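Local coordinates for programmed cell death 6-interacting protein (PDB 5WA1), which acts in endocytosis, multivesicular body biogenesis, membrane repair and cytokinesis, and is seen here as its Bro1 domain with a bound CHMP4C peptide, at residues 210-221 / 237-248; 31-41 / 110-119. All blocks are in the same frame, centred on the assembly; numbering follows the deposited sequence.

Interaction 1: residues 210-221 / 237-248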
loop_
_atom_site.group_PDB
_atom_site.type_symbol
_atom_site.label_atom_id
_atom_site.label_comp_id
_atom_site.label_asym_id
_atom_site.label_seq_id
_atom_site.Cartn_x
_atom_site.Cartn_y
_atom_site.Cartn_z
ATOM N N LEU A 210 6.202 0.283 2.647
ATOM C CA LEU A 210 6.935 1.148 1.724
ATOM C C LEU A 210 6.441 1.000 0.290
ATOM O O LEU A 210 6.358 1.993 -0.450
ATOM C CB LEU A 210 8.423 0.843 1.830
ATOM C CG LEU A 210 9.348 1.672 0.948
ATOM C CD1 LEU A 210 9.051 3.163 1.089
ATOM C CD2 LEU A 210 10.777 1.353 1.341
ATOM N N ILE A 211 6.107 -0.221 -0.136
ATOM C CA ILE A 211 5.582 -0.408 -1.490
ATOM C C ILE A 211 4.296 0.397 -1.682
ATOM O O ILE A 211 4.097 1.053 -2.714
ATOM C CB ILE A 211 5.352 -1.904 -1.773
ATOM C CG1 ILE A 211 6.682 -2.653 -1.821
ATOM C CG2 ILE A 211 4.546 -2.085 -3.069
ATOM C CD1 ILE A 211 6.533 -4.176 -1.857
ATOM N N MET A 212 3.396 0.345 -0.694
ATOM C CA MET A 212 2.141 1.083 -0.799
ATOM C C MET A 212 2.379 2.580 -0.760
ATOM O O MET A 212 1.683 3.347 -1.436
ATOM C CB MET A 212 1.194 0.671 0.339
ATOM C CG MET A 212 0.804 -0.801 0.327
ATOM S SD MET A 212 -0.032 -1.280 -1.205
ATOM C CE MET A 212 0.684 -2.891 -1.533
ATOM N N LEU A 213 3.349 3.023 0.037
ATOM C CA LEU A 213 3.676 4.441 0.043
ATOM C C LEU A 213 4.219 4.888 -1.311
ATOM O O LEU A 213 3.859 5.962 -1.803
ATOM C CB LEU A 213 4.675 4.746 1.155
ATOM C CG LEU A 213 4.852 6.233 1.469
ATOM C CD1 LEU A 213 3.628 6.776 2.191
ATOM C CD2 LEU A 213 6.110 6.454 2.289
ATOM N N ALA A 214 5.085 4.071 -1.933
ATOM C CA ALA A 214 5.587 4.382 -3.273
ATOM C C ALA A 214 4.454 4.484 -4.277
ATOM O O ALA A 214 4.460 5.357 -5.152
ATOM C CB ALA A 214 6.580 3.310 -3.733
ATOM N N GLN A 215 3.475 3.583 -4.183
ATOM C CA GLN A 215 2.405 3.597 -5.160
ATOM C C GLN A 215 1.483 4.782 -4.934
ATOM O O GLN A 215 0.970 5.351 -5.904
ATOM C CB GLN A 215 1.668 2.254 -5.142
ATOM C CG GLN A 215 2.615 1.181 -5.689
ATOM C CD GLN A 215 2.031 -0.216 -5.861
ATOM O OE1 GLN A 215 2.484 -0.957 -6.731
ATOM N NE2 GLN A 215 1.063 -0.598 -5.021
ATOM N N ALA A 216 1.306 5.197 -3.675
ATOM C CA ALA A 216 0.572 6.431 -3.410
ATOM C C ALA A 216 1.267 7.629 -4.050
ATOM O O ALA A 216 0.616 8.464 -4.686
ATOM C CB ALA A 216 0.418 6.640 -1.902
ATOM N N GLN A 217 2.595 7.729 -3.893
ATOM C CA GLN A 217 3.341 8.822 -4.523
ATOM C C GLN A 217 3.232 8.759 -6.045
ATOM O O GLN A 217 3.101 9.795 -6.711
ATOM C CB GLN A 217 4.806 8.787 -4.079
ATOM C CG GLN A 217 5.717 9.863 -4.714
ATOM C CD GLN A 217 5.466 11.271 -4.165
ATOM O OE1 GLN A 217 4.862 11.440 -3.108
ATOM N NE2 GLN A 217 5.943 12.290 -4.891
ATOM N N GLU A 218 3.257 7.553 -6.611
ATOM C CA GLU A 218 3.095 7.424 -8.055
ATOM C C GLU A 218 1.741 7.944 -8.514
ATOM O O GLU A 218 1.630 8.548 -9.590
ATOM C CB GLU A 218 3.267 5.964 -8.475
ATOM C CG GLU A 218 3.109 5.747 -9.981
ATOM C CD GLU A 218 3.219 4.279 -10.368
ATOM O OE1 GLU A 218 3.421 3.447 -9.467
ATOM O OE2 GLU A 218 3.103 3.959 -11.567
ATOM N N VAL A 219 0.690 7.699 -7.725
ATOM C CA VAL A 219 -0.632 8.197 -8.078
ATOM C C VAL A 219 -0.636 9.719 -8.098
ATOM O O VAL A 219 -1.271 10.339 -8.957
ATOM C CB VAL A 219 -1.698 7.639 -7.106
ATOM C CG1 VAL A 219 -3.025 8.352 -7.314
ATOM C CG2 VAL A 219 -1.874 6.143 -7.313
ATOM N N PHE A 220 0.062 10.351 -7.150
ATOM C CA PHE A 220 0.144 11.808 -7.180
ATOM C C PHE A 220 0.900 12.301 -8.407
ATOM O O PHE A 220 0.571 13.362 -8.949
ATOM C CB PHE A 220 0.801 12.333 -5.905
ATOM C CG PHE A 220 -0.170 12.529 -4.780
ATOM C CD1 PHE A 220 -0.848 13.725 -4.637
ATOM C CD2 PHE A 220 -0.424 11.507 -3.884
ATOM C CE1 PHE A 220 -1.756 13.909 -3.613
ATOM C CE2 PHE A 220 -1.331 11.682 -2.846
ATOM C CZ PHE A 220 -2.000 12.889 -2.713
ATOM N N PHE A 221 1.902 11.545 -8.858
ATOM C CA PHE A 221 2.579 11.891 -10.104
ATOM C C PHE A 221 1.616 11.790 -11.282
ATOM O O PHE A 221 1.575 12.678 -12.143
ATOM C CB PHE A 221 3.805 10.983 -10.290
ATOM C CG PHE A 221 4.272 10.867 -11.713
ATOM C CD1 PHE A 221 5.104 11.831 -12.265
ATOM C CD2 PHE A 221 3.875 9.799 -12.502
ATOM C CE1 PHE A 221 5.525 11.728 -13.588
ATOM C CE2 PHE A 221 4.284 9.691 -13.818
ATOM C CZ PHE A 221 5.112 10.663 -14.365
ATOM N N LEU A 237 7.951 15.174 -8.116
ATOM C CA LEU A 237 7.086 14.075 -7.666
ATOM C C LEU A 237 7.597 12.731 -8.173
ATOM O O LEU A 237 7.624 11.742 -7.427
ATOM C CB LEU A 237 5.657 14.304 -8.147
ATOM C CG LEU A 237 4.918 15.537 -7.607
ATOM C CD1 LEU A 237 3.607 15.724 -8.333
ATOM C CD2 LEU A 237 4.660 15.385 -6.127
ATOM N N ALA A 238 8.007 12.677 -9.445
ATOM C CA ALA A 238 8.579 11.453 -9.992
ATOM C C ALA A 238 9.865 11.076 -9.278
ATOM O O ALA A 238 10.099 9.899 -8.981
ATOM C CB ALA A 238 8.834 11.613 -11.498
ATOM N N ASN A 239 10.725 12.060 -9.011
ATOM C CA ASN A 239 11.998 11.759 -8.367
ATOM C C ASN A 239 11.771 11.172 -6.979
ATOM O O ASN A 239 12.464 10.232 -6.562
ATOM C CB ASN A 239 12.848 13.024 -8.287
ATOM C CG ASN A 239 14.326 12.724 -8.145
ATOM O OD1 ASN A 239 14.813 11.697 -8.623
ATOM N ND2 ASN A 239 15.044 13.607 -7.472
ATOM N N GLN A 240 10.793 11.709 -6.253
ATOM C CA GLN A 240 10.478 11.170 -4.935
ATOM C C GLN A 240 9.920 9.753 -5.032
ATOM O O GLN A 240 10.241 8.899 -4.198
ATOM C CB GLN A 240 9.488 12.087 -4.219
ATOM C CG GLN A 240 9.072 11.549 -2.855
ATOM C CD GLN A 240 10.245 11.399 -1.919
ATOM O OE1 GLN A 240 10.910 12.377 -1.589
ATOM N NE2 GLN A 240 10.509 10.170 -1.486
ATOM N N ALA A 241 9.062 9.494 -6.018
ATOM C CA ALA A 241 8.568 8.136 -6.214
ATOM C C ALA A 241 9.709 7.177 -6.514
ATOM O O ALA A 241 9.709 6.027 -6.055
ATOM C CB ALA A 241 7.536 8.113 -7.340
ATOM N N ALA A 242 10.702 7.639 -7.276
ATOM C CA ALA A 242 11.872 6.818 -7.554
ATOM C C ALA A 242 12.583 6.431 -6.269
ATOM O O ALA A 242 12.987 5.276 -6.100
ATOM C CB ALA A 242 12.828 7.567 -8.505
ATOM N N ASP A 243 12.732 7.384 -5.340
ATOM C CA ASP A 243 13.358 7.078 -4.056
ATOM C C ASP A 243 12.582 6.007 -3.292
ATOM O O ASP A 243 13.185 5.107 -2.690
ATOM C CB ASP A 243 13.467 8.341 -3.203
ATOM C CG ASP A 243 14.788 9.041 -3.375
ATOM O OD1 ASP A 243 15.470 8.780 -4.389
ATOM O OD2 ASP A 243 15.144 9.847 -2.492
ATOM N N TYR A 244 11.246 6.090 -3.299
ATOM C CA TYR A 244 10.442 5.105 -2.567
ATOM C C TYR A 244 10.538 3.729 -3.204
ATOM O O TYR A 244 10.679 2.722 -2.503
ATOM C CB TYR A 244 8.971 5.533 -2.527
ATOM C CG TYR A 244 8.644 6.685 -1.629
ATOM C CD1 TYR A 244 9.248 6.825 -0.381
ATOM C CD2 TYR A 244 7.694 7.624 -2.016
ATOM C CE1 TYR A 244 8.916 7.883 0.456
ATOM C CE2 TYR A 244 7.361 8.684 -1.190
ATOM C CZ TYR A 244 7.967 8.809 0.037
ATOM O OH TYR A 244 7.620 9.865 0.850
ATOM N N PHE A 245 10.391 3.655 -4.533
ATOM C CA PHE A 245 10.535 2.365 -5.206
ATOM C C PHE A 245 11.928 1.793 -5.019
ATOM O O PHE A 245 12.089 0.573 -4.855
ATOM C CB PHE A 245 10.214 2.495 -6.694
ATOM C CG PHE A 245 8.742 2.558 -6.979
ATOM C CD1 PHE A 245 7.923 1.480 -6.691
ATOM C CD2 PHE A 245 8.179 3.692 -7.525
ATOM C CE1 PHE A 245 6.554 1.542 -6.944
ATOM C CE2 PHE A 245 6.832 3.759 -7.798
ATOM C CZ PHE A 245 6.009 2.679 -7.501
ATOM N N GLY A 246 12.949 2.654 -5.041
ATOM C CA GLY A 246 14.313 2.175 -4.857
ATOM C C GLY A 246 14.540 1.593 -3.476
ATOM O O GLY A 246 15.125 0.515 -3.328
ATOM N N ASP A 247 14.079 2.305 -2.443
ATOM C CA ASP A 247 14.173 1.793 -1.079
ATOM C C ASP A 247 13.430 0.470 -0.941
ATOM O O ASP A 247 13.915 -0.455 -0.283
ATOM C CB ASP A 247 13.612 2.819 -0.089
ATOM C CG ASP A 247 14.541 4.004 0.134
ATOM O OD1 ASP A 247 15.710 3.948 -0.297
ATOM O OD2 ASP A 247 14.100 4.990 0.756
ATOM N N ALA A 248 12.255 0.362 -1.565
ATOM C CA ALA A 248 11.474 -0.867 -1.476
ATOM C C ALA A 248 12.193 -2.043 -2.131
ATOM O O ALA A 248 12.274 -3.132 -1.547
ATOM C CB ALA A 248 10.102 -0.657 -2.103
#
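Gln217 of helix 210-221 reaches into a hole of helix 237-248, lined by Leu237, Gln240, Ala241 and Tyr244. Its CB lies at the edge of the Tyr244 ring, 3.7 Å from Tyr244 CD2. Its CG rests on Ala241, 3.6 Å from Ala241 CB. The chain then bends at chi2 (73°), which carries CD past Gln240 CG and turns the amide toward the start of 237-248. There Gln217 NE2 gives a nearly straight hydrogen bond to Leu237 O, 3.1 Å long. It uses a carbonyl lone pair and lies in the amide's own plane. Leu237 O also accepts from Ala241 N, so it serves its own helix and the neighbouring one at once. The amide is held further by Ala356, whose O accepts from NE2, and by Leu358, whose N donates to OE1.

In turn the side chain of Tyr244 is a knob in a hole formed by Leu210, Leu213, Ala214 and Gln217. Leu213 CD2 lies over one face of its ring, and Gln240 NE2 lies over the opposite face. Ala214 CB sits over the centre of the Phe245 ring, 3.7 Å from the centroid. Glu218 OE1 meets that ring at its edge and is also salt-bridged to Lys269.

Phe220 and Leu237 also touch the bound peptide. The two axes come within 8.5 Å at 161°, nearly antiparallel. Helix 164-191 packs beside 210-221, and helix 262-287 touches both segments.

Interaction 2: residues 31-41 / 110-119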
loop_
_atom_site.group_PDB
_atom_site.type_symbol
_atom_site.label_atom_id
_atom_site.label_comp_id
_atom_site.label_asym_id
_atom_site.label_seq_id
_atom_site.Cartn_x
_atom_site.Cartn_y
_atom_site.Cartn_z
ATOM N N LYS A 31 -5.240 -12.859 3.804
ATOM C CA LYS A 31 -5.011 -14.083 4.561
ATOM C C LYS A 31 -6.324 -14.826 4.763
ATOM O O LYS A 31 -7.379 -14.213 4.936
ATOM C CB LYS A 31 -4.373 -13.768 5.915
ATOM C CG LYS A 31 -3.013 -13.080 5.813
ATOM C CD LYS A 31 -2.526 -12.538 7.159
ATOM C CE LYS A 31 -2.375 -13.632 8.212
ATOM N NZ LYS A 31 -1.628 -14.830 7.731
ATOM N N LYS A 32 -6.255 -16.151 4.728
ATOM C CA LYS A 32 -7.411 -16.995 4.976
ATOM C C LYS A 32 -7.434 -17.416 6.441
ATOM O O LYS A 32 -6.392 -17.520 7.097
ATOM C CB LYS A 32 -7.377 -18.229 4.071
ATOM C CG LYS A 32 -7.373 -17.910 2.587
ATOM C CD LYS A 32 -7.128 -19.163 1.767
ATOM C CE LYS A 32 -6.812 -18.829 0.317
ATOM N NZ LYS A 32 -6.386 -20.045 -0.430
ATOM N N THR A 33 -8.636 -17.643 6.961
ATOM C CA THR A 33 -8.771 -18.078 8.340
ATOM C C THR A 33 -9.885 -19.107 8.423
ATOM O O THR A 33 -10.780 -19.148 7.574
ATOM C CB THR A 33 -9.051 -16.897 9.290
ATOM O OG1 THR A 33 -9.151 -17.371 10.641
ATOM C CG2 THR A 33 -10.341 -16.192 8.908
ATOM N N SER A 34 -9.809 -19.951 9.442
ATOM C CA SER A 34 -10.852 -20.935 9.668
ATOM C C SER A 34 -12.008 -20.306 10.436
ATOM O O SER A 34 -11.827 -19.354 11.201
ATOM C CB SER A 34 -10.288 -22.127 10.433
ATOM O OG SER A 34 -9.556 -21.674 11.556
ATOM N N GLU A 35 -13.207 -20.843 10.218
ATOM C CA GLU A 35 -14.388 -20.331 10.902
ATOM C C GLU A 35 -14.303 -20.603 12.401
ATOM O O GLU A 35 -13.954 -21.706 12.831
ATOM C CB GLU A 35 -15.655 -20.963 10.321
ATOM C CG GLU A 35 -16.945 -20.374 10.872
ATOM C CD GLU A 35 -18.193 -21.024 10.292
ATOM O OE1 GLU A 35 -18.116 -21.569 9.171
ATOM O OE2 GLU A 35 -19.249 -20.984 10.964
ATOM N N VAL A 36 -14.630 -19.587 13.200
ATOM C CA VAL A 36 -14.575 -19.681 14.656
ATOM C C VAL A 36 -15.910 -19.227 15.240
ATOM O O VAL A 36 -16.480 -18.223 14.803
ATOM C CB VAL A 36 -13.410 -18.840 15.224
ATOM C CG1 VAL A 36 -13.571 -18.633 16.718
ATOM C CG2 VAL A 36 -12.081 -19.519 14.923
ATOM N N ASP A 37 -16.406 -19.967 16.232
ATOM C CA ASP A 37 -17.627 -19.594 16.945
ATOM C C ASP A 37 -17.260 -18.598 18.041
ATOM O O ASP A 37 -16.929 -18.971 19.169
ATOM C CB ASP A 37 -18.322 -20.821 17.526
ATOM C CG ASP A 37 -19.566 -20.461 18.324
ATOM O OD1 ASP A 37 -20.101 -19.350 18.122
ATOM O OD2 ASP A 37 -20.003 -21.285 19.154
ATOM N N LEU A 38 -17.328 -17.308 17.706
ATOM C CA LEU A 38 -17.028 -16.273 18.691
ATOM C C LEU A 38 -18.069 -16.217 19.799
ATOM O O LEU A 38 -17.754 -15.802 20.920
ATOM C CB LEU A 38 -16.935 -14.905 18.017
ATOM C CG LEU A 38 -15.656 -14.575 17.262
ATOM C CD1 LEU A 38 -15.636 -13.086 16.903
ATOM C CD2 LEU A 38 -14.448 -14.963 18.094
ATOM N N ALA A 39 -19.305 -16.616 19.504
ATOM C CA ALA A 39 -20.404 -16.391 20.433
ATOM C C ALA A 39 -20.227 -17.198 21.714
ATOM O O ALA A 39 -20.173 -16.634 22.813
ATOM C CB ALA A 39 -21.736 -16.727 19.759
ATOM N N LYS A 40 -20.107 -18.522 21.586
ATOM C CA LYS A 40 -20.133 -19.419 22.742
ATOM C C LYS A 40 -19.151 -19.045 23.849
ATOM O O LYS A 40 -19.581 -18.953 25.012
ATOM C CB LYS A 40 -19.904 -20.857 22.257
ATOM C CG LYS A 40 -20.434 -21.926 23.201
ATOM C CD LYS A 40 -20.363 -23.305 22.563
ATOM C CE LYS A 40 -21.218 -24.312 23.318
ATOM N NZ LYS A 40 -22.663 -23.956 23.278
ATOM N N PRO A 41 -17.855 -18.815 23.586
ATOM C CA PRO A 41 -16.943 -18.479 24.693
ATOM C C PRO A 41 -17.220 -17.124 25.323
ATOM O O PRO A 41 -16.792 -16.892 26.461
ATOM C CB PRO A 41 -15.554 -18.503 24.032
ATOM C CG PRO A 41 -15.742 -19.199 22.721
ATOM C CD PRO A 41 -17.134 -18.872 22.302
ATOM N N ILE A 110 -10.897 -17.274 28.763
ATOM C CA ILE A 110 -11.749 -17.353 27.582
ATOM C C ILE A 110 -10.954 -18.101 26.519
ATOM O O ILE A 110 -9.961 -17.586 25.994
ATOM C CB ILE A 110 -12.187 -15.966 27.088
ATOM C CG1 ILE A 110 -13.207 -15.336 28.042
ATOM C CG2 ILE A 110 -12.800 -16.065 25.704
ATOM C CD1 ILE A 110 -12.603 -14.536 29.173
ATOM N N CYS A 111 -11.370 -19.331 26.219
ATOM C CA CYS A 111 -10.673 -20.161 25.241
ATOM C C CYS A 111 -11.173 -19.802 23.847
ATOM O O CYS A 111 -12.303 -20.132 23.475
ATOM C CB CYS A 111 -10.873 -21.644 25.544
ATOM S SG CYS A 111 -12.588 -22.189 25.721
ATOM N N LEU A 112 -10.329 -19.114 23.086
ATOM C CA LEU A 112 -10.632 -18.717 21.717
ATOM C C LEU A 112 -9.352 -18.860 20.919
ATOM O O LEU A 112 -8.362 -18.204 21.240
ATOM C CB LEU A 112 -11.136 -17.274 21.651
ATOM C CG LEU A 112 -12.627 -17.008 21.453
ATOM C CD1 LEU A 112 -12.872 -15.511 21.381
ATOM C CD2 LEU A 112 -13.125 -17.693 20.196
ATOM N N THR A 113 -9.360 -19.709 19.892
ATOM C CA THR A 113 -8.175 -19.953 19.076
ATOM C C THR A 113 -8.442 -19.538 17.636
ATOM O O THR A 113 -9.326 -20.088 16.969
ATOM C CB THR A 113 -7.745 -21.420 19.136
ATOM O OG1 THR A 113 -7.266 -21.722 20.454
ATOM C CG2 THR A 113 -6.635 -21.682 18.130
ATOM N N PHE A 114 -7.667 -18.578 17.157
ATOM C CA PHE A 114 -7.763 -18.120 15.781
ATOM C C PHE A 114 -6.655 -18.773 14.969
ATOM O O PHE A 114 -5.486 -18.759 15.376
ATOM C CB PHE A 114 -7.667 -16.599 15.703
ATOM C CG PHE A 114 -8.602 -15.890 16.639
ATOM C CD1 PHE A 114 -9.934 -15.700 16.303
ATOM C CD2 PHE A 114 -8.147 -15.416 17.859
ATOM C CE1 PHE A 114 -10.795 -15.043 17.169
ATOM C CE2 PHE A 114 -8.998 -14.762 18.730
ATOM C CZ PHE A 114 -10.323 -14.575 18.386
ATOM N N THR A 115 -7.033 -19.369 13.844
ATOM C CA THR A 115 -6.101 -20.033 12.947
ATOM C C THR A 115 -6.067 -19.265 11.638
ATOM O O THR A 115 -7.110 -19.070 11.009
ATOM C CB THR A 115 -6.510 -21.485 12.708
ATOM O OG1 THR A 115 -6.544 -22.175 13.959
ATOM C CG2 THR A 115 -5.518 -22.170 11.782
ATOM N N TRP A 116 -4.872 -18.838 11.237
ATOM C CA TRP A 116 -4.676 -18.048 10.031
ATOM C C TRP A 116 -3.565 -18.664 9.198
ATOM O O TRP A 116 -2.605 -19.231 9.731
ATOM C CB TRP A 116 -4.318 -16.598 10.356
ATOM C CG TRP A 116 -5.456 -15.810 10.907
ATOM C CD1 TRP A 116 -5.919 -15.822 12.191
ATOM C CD2 TRP A 116 -6.272 -14.877 10.190
ATOM N NE1 TRP A 116 -6.979 -14.956 12.318
ATOM C CE2 TRP A 116 -7.217 -14.364 11.104
ATOM C CE3 TRP A 116 -6.300 -14.429 8.866
ATOM C CZ2 TRP A 116 -8.175 -13.421 10.735
ATOM C CZ3 TRP A 116 -7.255 -13.491 8.502
ATOM C CH2 TRP A 116 -8.179 -13.002 9.433
ATOM N N LYS A 117 -3.723 -18.560 7.906
ATOM C CA LYS A 117 -2.780 -19.082 6.974
ATOM C C LYS A 117 -1.877 -17.963 6.437
ATOM O O LYS A 117 -2.264 -16.821 6.402
ATOM C CB LYS A 117 -3.556 -19.710 5.855
ATOM C CG LYS A 117 -2.759 -20.612 4.972
ATOM C CD LYS A 117 -3.602 -21.043 3.803
ATOM C CE LYS A 117 -2.739 -21.732 2.776
ATOM N NZ LYS A 117 -3.348 -21.618 1.430
ATOM N N ASP A 118 -0.658 -18.302 6.053
ATOM C CA ASP A 118 0.257 -17.298 5.514
ATOM C C ASP A 118 -0.279 -16.742 4.202
ATOM O O ASP A 118 -0.760 -17.488 3.344
ATOM C CB ASP A 118 1.643 -17.902 5.301
ATOM C CG ASP A 118 2.708 -16.846 5.066
ATOM O OD1 ASP A 118 2.887 -16.421 3.903
ATOM O OD2 ASP A 118 3.365 -16.437 6.047
ATOM N N ALA A 119 -0.190 -15.413 4.045
ATOM C CA ALA A 119 -0.662 -14.786 2.818
ATOM C C ALA A 119 0.211 -15.149 1.621
ATOM O O ALA A 119 -0.273 -15.141 0.481
ATOM C CB ALA A 119 -0.708 -13.268 2.984
#
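Thr33 has its OG1 opposite the backbone N (chi1 -179°), which points the hydroxyl at Thr115 O. Trp116 CG lies anti to its carbonyl carbon (chi1 -71°), which turns one face of the indole to Thr33. Thr33 CB stands over the centre of the six-membered ring, 3.5 Å from the centroid, a CH-pi contact. Lys31 CB meets the same indole at its edge.

Thr115 O takes two hydrogen bonds from opposite faces of its plane. Thr33 OG1 comes from above that plane at 2.7 Å, and Ser34 N is tilted from it at 3.2 Å. Lys117 N bonds to Lys32 O at 3.0 Å. Lys32 and Lys117 run side by side, with their NZ atoms 3.9 Å apart. Arg71 also bonds to Thr33 OG1, and Glu140 accepts from Trp116 NE1.

Farther along, the contact is apolar. Leu112 CD2 touches Val36 CG1 at 3.6 Å, and Pro41 CG also packs on Leu112 CD2. Leu38 CD2 spans Leu112 and the edge of the Phe114 ring.

Strand 114-117 pairs with strand 131-134 in a two-stranded antiparallel sheet. The segment 31-41 joins strand 114-117 by the single bridge Thr33-Trp116. This small sheet lies within the mostly helical Bro1 domain.

Overall arrangement
Interactions 1 and 2 belong to one Bro1 domain but lie in different parts of it. Their centres are about 36 Å apart, and their nearest atoms about 11 Å, so they do not touch. Along the chain they are in series: 31-41 / 110-119 is complete before 210-221 begins. Interaction 1 is the more central, about 11 Å from the centre of the chain against about 25 Å for interaction 2. It is a buried pair of consecutive helices, whereas interaction 2 joins segments with 68 residues between them and is partly buried. Only interaction 1 falls in the region known to interact with CHMP4 proteins, and it touches the bound peptide.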